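Local atomic coordinates of trehalose monomycolate exporter MmpL3 (Mycobacterium tuberculosis, PDB entry 7NVH), a protein that exports the mycolic-acid precursor trehalose monomycolate across the mycobacterial inner membrane, probably driven by protons as in other RND-type transporters. Residues R182-L187 with G686-S691; A289-A294 with T568-L573; W493-Y498 with S507-Q512; T80-A85 with A123-T128; I456-H461 with K535-L540. One frame throughout, in Å; residues are numbered along the deposited sequence.

Contact 1. Residues R182-L187 with G686-S691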
# COMPACT_ATOMS: atom_id res chain seq x y z
N ARG A 182 10.06 -7.75 10.97
CA ARG A 182 10.54 -8.37 12.20
C ARG A 182 9.42 -8.44 13.24
O ARG A 182 9.22 -9.48 13.88
CB ARG A 182 11.73 -7.59 12.75
CG ARG A 182 12.52 -8.31 13.83
CD ARG A 182 13.28 -9.50 13.25
NE ARG A 182 14.53 -9.75 13.96
CZ ARG A 182 14.62 -10.39 15.13
NH1 ARG A 182 13.53 -10.84 15.72
NH2 ARG A 182 15.80 -10.57 15.70
N ARG A 183 8.68 -7.34 13.42
CA ARG A 183 7.56 -7.35 14.35
C ARG A 183 6.52 -8.37 13.94
O ARG A 183 5.98 -9.09 14.79
CB ARG A 183 6.92 -5.96 14.43
CG ARG A 183 5.84 -5.86 15.49
CD ARG A 183 5.13 -4.52 15.45
NE ARG A 183 6.06 -3.40 15.42
CZ ARG A 183 6.23 -2.62 14.36
NH1 ARG A 183 5.54 -2.83 13.26
NH2 ARG A 183 7.10 -1.62 14.42
N MET A 184 6.22 -8.45 12.65
CA MET A 184 5.30 -9.46 12.16
C MET A 184 5.77 -10.86 12.52
O MET A 184 5.06 -11.60 13.21
CB MET A 184 5.14 -9.32 10.65
CG MET A 184 3.94 -10.00 10.06
SD MET A 184 4.36 -10.56 8.41
CE MET A 184 5.61 -11.79 8.78
N GLU A 185 7.01 -11.20 12.16
CA GLU A 185 7.53 -12.54 12.38
C GLU A 185 7.58 -12.91 13.86
O GLU A 185 7.43 -14.09 14.20
CB GLU A 185 8.92 -12.67 11.77
CG GLU A 185 8.93 -12.74 10.26
CD GLU A 185 10.32 -12.61 9.68
OE1 GLU A 185 11.30 -12.67 10.46
OE2 GLU A 185 10.45 -12.45 8.45
N VAL A 186 7.81 -11.94 14.75
CA VAL A 186 7.97 -12.27 16.17
C VAL A 186 6.70 -12.05 16.99
O VAL A 186 6.68 -12.44 18.17
CB VAL A 186 9.13 -11.49 16.80
CG1 VAL A 186 10.39 -11.66 15.99
CG2 VAL A 186 8.77 -10.02 16.96
N LEU A 187 5.66 -11.44 16.43
CA LEU A 187 4.45 -11.19 17.20
C LEU A 187 3.17 -11.71 16.57
O LEU A 187 2.29 -12.15 17.32
CB LEU A 187 4.28 -9.68 17.45
CG LEU A 187 5.16 -9.04 18.52
CD1 LEU A 187 4.58 -7.71 18.96
CD2 LEU A 187 5.32 -9.97 19.71
N GLY A 686 -2.98 -5.73 12.52
CA GLY A 686 -2.60 -5.01 13.72
C GLY A 686 -1.13 -5.12 14.05
O GLY A 686 -0.60 -4.23 14.72
N ALA A 687 -0.47 -6.19 13.61
CA ALA A 687 0.98 -6.21 13.69
C ALA A 687 1.60 -5.11 12.85
O ALA A 687 2.69 -4.63 13.15
CB ALA A 687 1.51 -7.58 13.25
N PHE A 688 0.91 -4.70 11.78
CA PHE A 688 1.36 -3.63 10.91
C PHE A 688 0.74 -2.28 11.24
O PHE A 688 1.21 -1.26 10.72
CB PHE A 688 1.06 -3.98 9.45
CG PHE A 688 2.03 -4.96 8.85
CD1 PHE A 688 1.68 -6.29 8.69
CD2 PHE A 688 3.29 -4.56 8.44
CE1 PHE A 688 2.56 -7.19 8.14
CE2 PHE A 688 4.17 -5.46 7.89
CZ PHE A 688 3.81 -6.77 7.74
N VAL A 689 -0.30 -2.24 12.07
CA VAL A 689 -0.83 -0.97 12.53
C VAL A 689 0.18 -0.28 13.44
O VAL A 689 0.31 0.95 13.43
CB VAL A 689 -2.19 -1.17 13.23
CG1 VAL A 689 -2.53 0.01 14.12
CG2 VAL A 689 -3.27 -1.37 12.19
N PHE A 690 0.92 -1.06 14.22
CA PHE A 690 1.94 -0.52 15.12
C PHE A 690 3.20 -0.11 14.38
O PHE A 690 4.23 0.11 15.03
CB PHE A 690 2.27 -1.55 16.19
CG PHE A 690 1.17 -1.77 17.19
CD1 PHE A 690 0.23 -0.78 17.41
CD2 PHE A 690 1.08 -2.95 17.90
CE1 PHE A 690 -0.79 -0.97 18.33
CE2 PHE A 690 0.07 -3.14 18.81
CZ PHE A 690 -0.86 -2.15 19.03
N SER A 691 3.15 -0.00 13.06
CA SER A 691 4.31 0.36 12.26
C SER A 691 4.75 1.79 12.58
O SER A 691 4.03 2.57 13.21
CB SER A 691 4.00 0.23 10.78
OG SER A 691 5.06 0.73 9.99

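Contact 2. Residues A289-A294 with T568-L573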
# COMPACT_ATOMS: atom_id res chain seq x y z
N ALA A 289 -10.27 -15.60 -4.83
CA ALA A 289 -9.01 -15.12 -5.38
C ALA A 289 -9.22 -14.35 -6.68
O ALA A 289 -8.64 -13.28 -6.88
CB ALA A 289 -8.05 -16.28 -5.59
N VAL A 290 -10.04 -14.89 -7.58
CA VAL A 290 -10.27 -14.17 -8.83
C VAL A 290 -11.06 -12.90 -8.57
O VAL A 290 -10.94 -11.92 -9.32
CB VAL A 290 -10.96 -15.07 -9.88
CG1 VAL A 290 -10.17 -16.35 -10.07
CG2 VAL A 290 -12.39 -15.36 -9.49
N LEU A 291 -11.86 -12.86 -7.50
CA LEU A 291 -12.53 -11.62 -7.14
C LEU A 291 -11.54 -10.56 -6.67
O LEU A 291 -11.67 -9.39 -7.02
CB LEU A 291 -13.57 -11.88 -6.05
CG LEU A 291 -14.97 -12.17 -6.57
CD1 LEU A 291 -15.88 -12.36 -5.41
CD2 LEU A 291 -15.45 -11.05 -7.46
N ILE A 292 -10.54 -10.96 -5.88
CA ILE A 292 -9.49 -10.02 -5.52
C ILE A 292 -8.76 -9.53 -6.76
O ILE A 292 -8.47 -8.34 -6.90
CB ILE A 292 -8.50 -10.64 -4.51
CG1 ILE A 292 -9.11 -10.68 -3.12
CG2 ILE A 292 -7.24 -9.81 -4.47
CD1 ILE A 292 -8.14 -11.17 -2.09
N VAL A 293 -8.44 -10.45 -7.67
CA VAL A 293 -7.74 -10.07 -8.89
C VAL A 293 -8.56 -9.05 -9.67
O VAL A 293 -8.03 -8.05 -10.15
CB VAL A 293 -7.42 -11.31 -9.73
CG1 VAL A 293 -6.98 -10.91 -11.13
CG2 VAL A 293 -6.34 -12.13 -9.06
N ALA A 294 -9.87 -9.29 -9.79
CA ALA A 294 -10.73 -8.35 -10.51
C ALA A 294 -10.79 -7.00 -9.80
O ALA A 294 -10.81 -5.95 -10.46
CB ALA A 294 -12.13 -8.94 -10.65
N THR A 568 -18.05 -3.92 -12.66
CA THR A 568 -18.43 -4.88 -13.68
C THR A 568 -17.70 -6.21 -13.56
O THR A 568 -18.33 -7.25 -13.73
CB THR A 568 -18.18 -4.28 -15.07
OG1 THR A 568 -18.94 -3.08 -15.22
CG2 THR A 568 -18.58 -5.26 -16.16
N THR A 569 -16.40 -6.20 -13.27
CA THR A 569 -15.66 -7.45 -13.17
C THR A 569 -16.04 -8.27 -11.95
O THR A 569 -15.95 -9.50 -11.99
CB THR A 569 -14.16 -7.19 -13.15
OG1 THR A 569 -13.86 -6.24 -12.11
CG2 THR A 569 -13.69 -6.63 -14.48
N THR A 570 -16.47 -7.62 -10.86
CA THR A 570 -16.89 -8.37 -9.68
C THR A 570 -18.35 -8.80 -9.75
O THR A 570 -18.68 -9.87 -9.23
CB THR A 570 -16.67 -7.55 -8.41
OG1 THR A 570 -17.49 -6.38 -8.44
CG2 THR A 570 -15.21 -7.17 -8.27
N ILE A 571 -19.22 -8.02 -10.39
CA ILE A 571 -20.62 -8.44 -10.51
C ILE A 571 -20.73 -9.71 -11.33
O ILE A 571 -21.43 -10.66 -10.95
CB ILE A 571 -21.47 -7.30 -11.10
CG1 ILE A 571 -21.74 -6.24 -10.04
CG2 ILE A 571 -22.77 -7.84 -11.66
CD1 ILE A 571 -22.54 -5.07 -10.54
N VAL A 572 -20.02 -9.77 -12.46
CA VAL A 572 -20.07 -10.97 -13.30
C VAL A 572 -19.44 -12.16 -12.58
O VAL A 572 -19.96 -13.28 -12.64
CB VAL A 572 -19.39 -10.69 -14.65
CG1 VAL A 572 -19.35 -11.95 -15.49
CG2 VAL A 572 -20.11 -9.58 -15.39
N LEU A 573 -18.31 -11.94 -11.91
CA LEU A 573 -17.64 -13.04 -11.22
C LEU A 573 -18.50 -13.58 -10.08
O LEU A 573 -18.54 -14.79 -9.85
CB LEU A 573 -16.28 -12.59 -10.71
CG LEU A 573 -15.15 -12.76 -11.72
CD1 LEU A 573 -13.91 -12.02 -11.26
CD2 LEU A 573 -14.85 -14.23 -11.96

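Contact 3. Residues W493-Y498 with S507-Q512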
# COMPACT_ATOMS: atom_id res chain seq x y z
N TRP A 493 11.99 34.61 -9.05
CA TRP A 493 12.11 33.71 -10.20
C TRP A 493 13.55 33.63 -10.68
O TRP A 493 13.86 33.85 -11.86
CB TRP A 493 11.17 34.13 -11.33
CG TRP A 493 9.74 33.84 -11.02
CD1 TRP A 493 8.76 34.74 -10.78
CD2 TRP A 493 9.14 32.55 -10.89
NE1 TRP A 493 7.57 34.10 -10.52
CE2 TRP A 493 7.78 32.75 -10.58
CE3 TRP A 493 9.61 31.24 -11.01
CZ2 TRP A 493 6.90 31.69 -10.39
CZ3 TRP A 493 8.73 30.20 -10.82
CH2 TRP A 493 7.39 30.43 -10.51
N GLN A 494 14.45 33.32 -9.75
CA GLN A 494 15.86 33.19 -10.08
C GLN A 494 16.11 31.92 -10.88
O GLN A 494 15.45 30.90 -10.68
CB GLN A 494 16.70 33.19 -8.81
CG GLN A 494 17.05 34.57 -8.29
CD GLN A 494 17.82 35.38 -9.31
OE1 GLN A 494 17.33 36.38 -9.83
NE2 GLN A 494 19.05 34.96 -9.59
N GLU A 495 17.08 32.00 -11.78
CA GLU A 495 17.44 30.84 -12.58
C GLU A 495 18.04 29.75 -11.71
O GLU A 495 18.64 30.01 -10.67
CB GLU A 495 18.44 31.25 -13.66
CG GLU A 495 18.29 30.50 -14.96
CD GLU A 495 19.45 30.76 -15.90
OE1 GLU A 495 20.17 31.75 -15.69
OE2 GLU A 495 19.63 29.96 -16.85
N ARG A 496 17.85 28.50 -12.14
CA ARG A 496 18.38 27.37 -11.41
C ARG A 496 19.90 27.36 -11.46
O ARG A 496 20.53 27.97 -12.34
CB ARG A 496 17.82 26.07 -11.98
CG ARG A 496 17.98 24.84 -11.12
CD ARG A 496 17.52 23.61 -11.87
NE ARG A 496 18.06 22.38 -11.33
CZ ARG A 496 17.35 21.28 -11.12
NH1 ARG A 496 16.06 21.27 -11.42
NH2 ARG A 496 17.92 20.19 -10.63
N ALA A 497 20.51 26.68 -10.50
CA ALA A 497 21.96 26.61 -10.39
C ALA A 497 22.49 25.42 -11.19
O ALA A 497 21.92 24.33 -11.17
CB ALA A 497 22.39 26.49 -8.93
N TYR A 498 23.60 25.65 -11.89
CA TYR A 498 24.23 24.60 -12.68
C TYR A 498 25.05 23.70 -11.76
O TYR A 498 26.01 24.16 -11.13
CB TYR A 498 25.12 25.22 -13.76
CG TYR A 498 24.37 25.61 -15.01
CD1 TYR A 498 24.30 26.94 -15.41
CD2 TYR A 498 23.73 24.66 -15.79
CE1 TYR A 498 23.62 27.31 -16.55
CE2 TYR A 498 23.04 25.02 -16.93
CZ TYR A 498 22.99 26.35 -17.30
OH TYR A 498 22.31 26.71 -18.44
N SER A 507 19.19 25.50 -25.21
CA SER A 507 17.80 25.60 -25.63
C SER A 507 16.82 25.35 -24.49
O SER A 507 15.61 25.43 -24.71
CB SER A 507 17.51 24.63 -26.77
OG SER A 507 17.28 23.33 -26.28
N VAL A 508 17.30 25.03 -23.29
CA VAL A 508 16.44 24.83 -22.13
C VAL A 508 16.97 25.67 -20.99
O VAL A 508 18.15 25.54 -20.61
CB VAL A 508 16.36 23.35 -21.71
CG1 VAL A 508 15.31 23.17 -20.65
CG2 VAL A 508 16.07 22.47 -22.91
N ARG A 509 16.13 26.54 -20.44
CA ARG A 509 16.43 27.29 -19.24
C ARG A 509 15.26 27.16 -18.28
O ARG A 509 14.10 27.16 -18.71
CB ARG A 509 16.70 28.76 -19.55
CG ARG A 509 17.70 28.99 -20.66
CD ARG A 509 19.05 29.37 -20.10
NE ARG A 509 19.11 30.77 -19.71
CZ ARG A 509 19.39 31.76 -20.55
NH1 ARG A 509 19.62 31.51 -21.83
NH2 ARG A 509 19.43 33.01 -20.11
N VAL A 510 15.56 27.05 -16.99
CA VAL A 510 14.54 26.84 -15.98
C VAL A 510 14.69 27.89 -14.88
O VAL A 510 15.80 28.15 -14.41
CB VAL A 510 14.60 25.41 -15.40
CG1 VAL A 510 15.93 25.14 -14.76
CG2 VAL A 510 13.49 25.20 -14.39
N LEU A 511 13.57 28.51 -14.52
CA LEU A 511 13.47 29.44 -13.40
C LEU A 511 12.71 28.77 -12.27
O LEU A 511 12.06 27.74 -12.46
CB LEU A 511 12.76 30.73 -13.83
CG LEU A 511 13.16 31.34 -15.17
CD1 LEU A 511 12.33 32.58 -15.45
CD2 LEU A 511 14.64 31.67 -15.19
N GLN A 512 12.78 29.35 -11.08
CA GLN A 512 12.10 28.74 -9.94
C GLN A 512 11.88 29.75 -8.83
O GLN A 512 12.75 30.59 -8.56
CB GLN A 512 12.88 27.54 -9.41
CG GLN A 512 14.32 27.84 -9.06
CD GLN A 512 15.11 26.58 -8.76
OE1 GLN A 512 14.61 25.47 -8.90
NE2 GLN A 512 16.36 26.76 -8.34

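Contact 4. Residues T80-A85 with A123-T128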
# COMPACT_ATOMS: atom_id res chain seq x y z
N THR A 80 31.87 28.58 21.01
CA THR A 80 31.26 28.92 19.74
C THR A 80 31.77 27.98 18.65
O THR A 80 32.74 27.24 18.84
CB THR A 80 31.55 30.38 19.36
OG1 THR A 80 32.92 30.67 19.63
CG2 THR A 80 30.67 31.31 20.17
N VAL A 81 31.10 28.01 17.50
CA VAL A 81 31.57 27.22 16.36
C VAL A 81 32.79 27.84 15.70
O VAL A 81 33.42 27.19 14.86
CB VAL A 81 30.47 27.04 15.31
CG1 VAL A 81 29.41 26.09 15.82
CG2 VAL A 81 29.86 28.37 14.94
N ASP A 82 33.14 29.06 16.06
CA ASP A 82 34.34 29.72 15.55
C ASP A 82 35.57 29.40 16.38
O ASP A 82 36.56 30.14 16.31
CB ASP A 82 34.13 31.23 15.51
CG ASP A 82 33.44 31.69 14.25
OD1 ASP A 82 32.92 30.82 13.51
OD2 ASP A 82 33.42 32.91 13.98
N ASP A 83 35.54 28.32 17.15
CA ASP A 83 36.69 27.96 17.96
C ASP A 83 37.84 27.54 17.05
O ASP A 83 37.64 26.68 16.18
CB ASP A 83 36.33 26.82 18.91
CG ASP A 83 37.40 26.55 19.95
OD1 ASP A 83 38.44 27.24 19.94
OD2 ASP A 83 37.21 25.64 20.78
N PRO A 84 39.03 28.12 17.19
CA PRO A 84 40.15 27.71 16.34
C PRO A 84 40.43 26.21 16.37
O PRO A 84 40.79 25.64 15.33
CB PRO A 84 41.33 28.50 16.91
CG PRO A 84 40.74 29.65 17.65
CD PRO A 84 39.27 29.41 17.86
N ALA A 85 40.28 25.56 17.53
CA ALA A 85 40.60 24.14 17.63
C ALA A 85 39.45 23.26 17.16
O ALA A 85 39.64 22.37 16.33
CB ALA A 85 40.98 23.80 19.08
N ALA A 123 22.90 32.64 14.56
CA ALA A 123 23.33 33.99 14.91
C ALA A 123 24.15 34.01 16.20
O ALA A 123 25.02 34.87 16.36
CB ALA A 123 22.12 34.91 15.04
N ASP A 124 23.88 33.09 17.12
CA ASP A 124 24.66 33.01 18.34
C ASP A 124 25.93 32.19 18.17
O ASP A 124 26.72 32.10 19.12
CB ASP A 124 23.82 32.42 19.48
CG ASP A 124 23.11 31.15 19.08
OD1 ASP A 124 23.16 30.78 17.89
OD2 ASP A 124 22.48 30.52 19.96
N LYS A 125 26.15 31.62 16.99
CA LYS A 125 27.33 30.81 16.69
C LYS A 125 27.47 29.66 17.68
O LYS A 125 28.45 29.55 18.41
CB LYS A 125 28.60 31.68 16.68
CG LYS A 125 28.66 32.70 15.57
CD LYS A 125 28.38 32.08 14.22
CE LYS A 125 28.79 33.01 13.11
NZ LYS A 125 30.06 33.72 13.46
N LYS A 126 26.45 28.81 17.71
CA LYS A 126 26.52 27.59 18.51
C LYS A 126 25.99 26.37 17.78
O LYS A 126 26.06 25.27 18.34
CB LYS A 126 25.77 27.77 19.83
CG LYS A 126 26.54 28.58 20.85
CD LYS A 126 25.84 28.64 22.19
CE LYS A 126 26.66 29.44 23.18
NZ LYS A 126 26.85 30.84 22.72
N TYR A 127 25.47 26.52 16.57
CA TYR A 127 25.09 25.40 15.74
C TYR A 127 25.51 25.71 14.32
O TYR A 127 25.41 26.86 13.87
CB TYR A 127 23.58 25.14 15.78
CG TYR A 127 23.12 24.28 16.93
CD1 TYR A 127 22.78 22.95 16.74
CD2 TYR A 127 23.01 24.80 18.21
CE1 TYR A 127 22.36 22.17 17.79
CE2 TYR A 127 22.58 24.03 19.26
CZ TYR A 127 22.26 22.71 19.04
OH TYR A 127 21.84 21.93 20.09
N THR A 128 26.00 24.70 13.61
CA THR A 128 26.37 24.86 12.21
C THR A 128 26.18 23.53 11.51
O THR A 128 26.15 22.47 12.15
CB THR A 128 27.81 25.34 12.06
OG1 THR A 128 28.14 25.45 10.67
CG2 THR A 128 28.76 24.37 12.72

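Contact 5. Residues I456-H461 with K535-L540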
# COMPACT_ATOMS: atom_id res chain seq x y z
N ILE A 456 11.62 26.78 -19.60
CA ILE A 456 11.53 27.48 -20.88
C ILE A 456 12.32 26.68 -21.90
O ILE A 456 13.46 26.28 -21.65
CB ILE A 456 12.08 28.91 -20.75
CG1 ILE A 456 11.23 29.71 -19.77
CG2 ILE A 456 12.12 29.59 -22.10
CD1 ILE A 456 11.94 30.90 -19.19
N GLN A 457 11.72 26.43 -23.07
CA GLN A 457 12.28 25.49 -24.03
C GLN A 457 11.82 25.84 -25.43
O GLN A 457 10.64 25.66 -25.76
CB GLN A 457 11.86 24.06 -23.68
CG GLN A 457 12.47 22.99 -24.54
CD GLN A 457 12.05 21.61 -24.09
OE1 GLN A 457 11.26 21.47 -23.16
NE2 GLN A 457 12.58 20.59 -24.74
N THR A 458 12.74 26.33 -26.26
CA THR A 458 12.41 26.62 -27.65
C THR A 458 12.08 25.34 -28.40
O THR A 458 12.69 24.29 -28.19
CB THR A 458 13.57 27.32 -28.35
OG1 THR A 458 14.80 26.67 -28.00
CG2 THR A 458 13.64 28.77 -27.95
N SER A 459 11.09 25.43 -29.29
CA SER A 459 10.73 24.29 -30.12
C SER A 459 11.73 24.05 -31.25
O SER A 459 11.74 22.96 -31.84
CB SER A 459 9.33 24.49 -30.70
OG SER A 459 9.28 25.65 -31.50
N ASN A 460 12.57 25.04 -31.56
CA ASN A 460 13.58 24.89 -32.61
C ASN A 460 14.81 24.14 -32.11
O ASN A 460 15.57 23.62 -32.92
CB ASN A 460 13.98 26.28 -33.11
CG ASN A 460 14.86 26.25 -34.35
OD1 ASN A 460 15.23 25.19 -34.86
ND2 ASN A 460 15.23 27.42 -34.84
N HIS A 461 14.99 24.05 -30.79
CA HIS A 461 16.24 23.60 -30.18
C HIS A 461 17.37 24.57 -30.55
O HIS A 461 18.40 24.20 -31.11
CB HIS A 461 16.57 22.16 -30.56
CG HIS A 461 15.39 21.25 -30.53
ND1 HIS A 461 14.61 21.00 -31.63
CD2 HIS A 461 14.85 20.54 -29.51
CE1 HIS A 461 13.64 20.16 -31.30
NE2 HIS A 461 13.76 19.87 -30.02
N LYS A 535 6.70 33.57 -28.61
CA LYS A 535 6.64 33.22 -30.03
C LYS A 535 6.73 31.73 -30.29
O LYS A 535 5.91 31.17 -31.02
CB LYS A 535 7.75 33.94 -30.80
CG LYS A 535 7.66 33.72 -32.29
CD LYS A 535 6.33 34.21 -32.83
CE LYS A 535 6.24 34.05 -34.33
NZ LYS A 535 4.91 34.44 -34.85
N GLY A 536 7.74 31.08 -29.72
CA GLY A 536 7.96 29.67 -29.97
C GLY A 536 8.26 28.90 -28.71
O GLY A 536 8.37 27.67 -28.73
N ILE A 537 8.41 29.63 -27.60
CA ILE A 537 8.66 29.00 -26.32
C ILE A 537 7.52 28.04 -25.97
O ILE A 537 6.36 28.25 -26.36
CB ILE A 537 8.82 30.08 -25.24
CG1 ILE A 537 9.98 31.00 -25.59
CG2 ILE A 537 9.03 29.47 -23.87
CD1 ILE A 537 11.29 30.28 -25.68
N THR A 538 7.86 26.96 -25.28
CA THR A 538 6.88 26.06 -24.67
C THR A 538 7.27 25.89 -23.21
O THR A 538 8.27 25.23 -22.91
CB THR A 538 6.83 24.72 -25.39
OG1 THR A 538 8.11 24.08 -25.29
CG2 THR A 538 6.47 24.91 -26.86
N VAL A 539 6.48 26.47 -22.31
CA VAL A 539 6.81 26.47 -20.89
C VAL A 539 6.18 25.25 -20.23
O VAL A 539 4.97 25.04 -20.31
CB VAL A 539 6.33 27.76 -20.22
CG1 VAL A 539 6.87 27.85 -18.80
CG2 VAL A 539 6.75 28.96 -21.02
N LEU A 540 7.02 24.44 -19.59
CA LEU A 540 6.56 23.34 -18.74
C LEU A 540 6.72 23.77 -17.29
O LEU A 540 7.75 24.33 -16.91
CB LEU A 540 7.36 22.07 -19.00
CG LEU A 540 7.17 21.35 -20.33
CD1 LEU A 540 8.27 20.33 -20.53
CD2 LEU A 540 5.82 20.68 -20.38

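Contact 1. Residues R182-L187 with G686-S691
Arg-183 and Met-184 make a helix-to-helix contact, part polar and part apolar, where helix 176-200 meets the last turn of helix 671-689, so the two sequence halves of the transporter touch here. The backbones come close at Met-184 and Ala-687, whose CA atoms are 5.6 Å apart. Arg-183 reaches over the helix end: its chain leaves CB with CG opposite the backbone N (chi1 -174°), runs straight, then bends at chi3, turning the guanidinium onto the final carbonyls. There Arg-183 NH1 makes a weak hydrogen bond of 3.4 Å to Ala-687 O, which lies at the edge of the group, while Phe-690 O sits over one of its faces, 3.4 Å from Arg-183 CZ. The guanidinium plane stands almost perpendicular to the Phe-690 ring. A stronger partner for the charge is Asp-180, one turn earlier on the same helix, which forms a salt bridge with NH1 and also accepts a hydrogen bond from Ser-691 OG. Below this polar layer, Met-184 lies against Phe-688. Met-184 CG is 3.7 Å from Phe-688 CE1, and Met-184 SD is 4.9 Å from the centroid of that ring, approaching obliquely; Ser-242 of helix 237-246 touches both side chains. A Met-aromatic contact beneath an arginine laid across carbonyls at a helix C-terminus thus joins two helices of the RND-type membrane bundle.

Contact 2. Residues A289-A294 with T568-L573
Leu-573 of helix 559-577 packs on Val-290, Leu-291 and Ala-294 of helix 270-297, forming an antiparallel helix pair in the membrane bundle of this RND-type permease. The short segments run 162° apart in direction, with axes 9.0 Å from each other at closest approach, and each belongs to a different MMPL family half.

The apolar contacts carry the interface. Leu-573 comes in with both methyls at work: its CD2 lies 3.7 Å from Val-290 CG2, and its CD1 rests 3.6 Å from Ala-294 CB. Its CB is met by CD2 of Leu-291, and the two leucine side chains lie alongside each other, running in opposing senses. The same Leu-291 methyl, CD2, also lies over the backbone of Thr-570, 3.8 Å from its CA. Leu-291 further touches Asp-640 and Val-643 of helix 624-654, which places this part of the pair next to a third helix.

The threonines add polar atoms without a hydrogen bond between the helices. Thr-569 and Thr-570 both hold OG1 between backbone N and carbonyl carbon (chi1 53° and 64°), which turns each hydroxyl back along its own helix. Thr-569 OG1 is bonded to Ile-565 O and Thr-570 OG1 to Leu-566 O, one turn earlier in each case. The short side chain of Ala-294 lets the backbones approach most closely beside Thr-569, where the CA atoms are 5.7 Å apart and Ala-294 CB lies 3.7 Å from Thr-569 CB.

Contact 3. Residues W493-Y498 with S507-Q512
Gln-512 turns its CG to lie between backbone N and carbonyl carbon (chi1 54°) and then runs straight, which carries its amide to Arg-496; Arg-496 CG, opposite the backbone N (chi1 -165°), comes to meet it, 3.7 Å from Gln-512 NE2. The arginine stays extended as far as NE, and its guanidinium lies nearly parallel to the amide plane. Under its aliphatic part sits Val-510, whose CG1 is 3.5 Å from Arg-496 CB and also touches CD; the polar end goes on to helix 49-61, with a weak, long ion pair to Asp-58. Two backbone bonds join the segments. Arg-496 N gives a nearly straight one to Val-510 O at 3.1 Å (164° at the hydrogen), and Gln-512 N gives a more bent one to Gln-494 O. The short, weakly bonded piece 494-495 lies at one edge of a four-stranded antiparallel sheet, next to strand 508-514, in what is probably a periplasmic porter domain of the RND type. Elsewhere Leu-511 CD2 lies 3.8 Å from Glu-495 CG. The carboxylate beyond it is modelled in a salt bridge with Arg-509 NE, though the position of OE2 is doubtful. The Trp-493 ring has Gln-512 N at its edge, in plane; its CE3 lies 3.5 Å from Gln-512 C, approached obliquely, and the ring packs edge-to-face with Phe-482.

Contact 4. Residues T80-A85 with A123-T128
Above the plane of the Lys-125 carbonyl lies the backbone N of Val-81, which donates a 3.2 Å hydrogen bond to Lys-125 O from 58° out of that plane; Thr-80 CA comes within 3.2 Å of the same oxygen in a CA-H...O contact. The second flat group is the carboxylate of Asp-82. The ammonium of Lys-125 stands well out of its plane, and the salt bridge is a loose one, 3.5 Å between Lys-125 NZ and Asp-82 OD2. The hydroxyl of Tyr-111 is hydrogen-bonded to both NZ and Asp-82 OD1, so it bridges the two charged groups. Bends at chi2 and chi4 fold the lysine back toward Asp-82, and its CB and CD pass along Val-81 CG2. Residues Thr-80 to Asp-83 form a type I beta turn, after which Asp-83 takes the N-cap position of helix 84-94 and accepts a weak capping bond from Ala-85 N. The turn thus links strand 70-74 to that helix, while 123-128 leads into strand 127-131, the antiparallel neighbour of 70-74 in a four-stranded sheet, probably of an RND-type porter domain. Val-81 packs the turn against the strand. With CG1 opposite the carbonyl carbon (chi1 -71°), that methyl points at Thr-128 CG2, 3.6 Å away, while Thr-128 OG1 is bonded to Met-120 O.

Contact 5. Residues I456-H461 with K535-L540
Ile-456 and Thr-458 both turn a methyl to Ile-537, where strand 451-457 runs out beside the loop leading into strand 540-543, its antiparallel neighbour in a four-stranded sheet, in what is probably an RND-type porter domain. The Ile-537 side chain, bent at chi2 (-61°), puts CD1 between its two partners: 3.6 Å from Thr-458 CG2 and 3.7 Å from Ile-456 CG2. Its branch methyl CG2 meets the same Ile-456 CG2, so the two isoleucines touch through their branches and cross at a slant. Behind them lie Val-464, which touches all three of these residues, and helix 466-476, where Gln-468 meets Thr-458 and Ile-537 and Ile-472 meets Ile-456. The methyl of Thr-458 therefore belongs to this apolar patch, while its hydroxyl is bonded to Gln-462 O.

Gln-457, between the two, carries its side chain a different way. Fully extended from CB, it runs out to where Gln-457 OE1 comes 4.1 Å from Leu-540 CD1, and both side chains rest on Leu-56 of helix 49-61. Its backbone oxygen holds the two segments together, gripped twice by Thr-538. Thr-538 N donates to Gln-457 O at 3.1 Å from above the carbonyl plane. The hydroxyl is set by a chi1 of 61° between the backbone N and carbonyl carbon of Thr-538, and Thr-538 OG1 donates to Gln-457 O at 3.0 Å in that plane.

In the fold
Contacts 1 and 2 belong to the helical membrane part and each joins the two MMPL halves; their centres are about 30 Å apart. Contact 1 alone is buried as a whole, yet holds charge at a helix end, while contact 2, partly buried, is apolar with its threonine hydroxyls bonded inside their own helix. Contacts 3, 4 and 5, also partly buried, differ in lying farther from the chain's centre and in depending on backbone hydrogen bonds. Contacts 3 and 5 serve one sheet: they touch where Arg-509 O lies 2.7 Å from Ile-456 N, a probable hydrogen bond. Contact 4 belongs to the other four-stranded sheet, of the same strand order, in the first MMPL half.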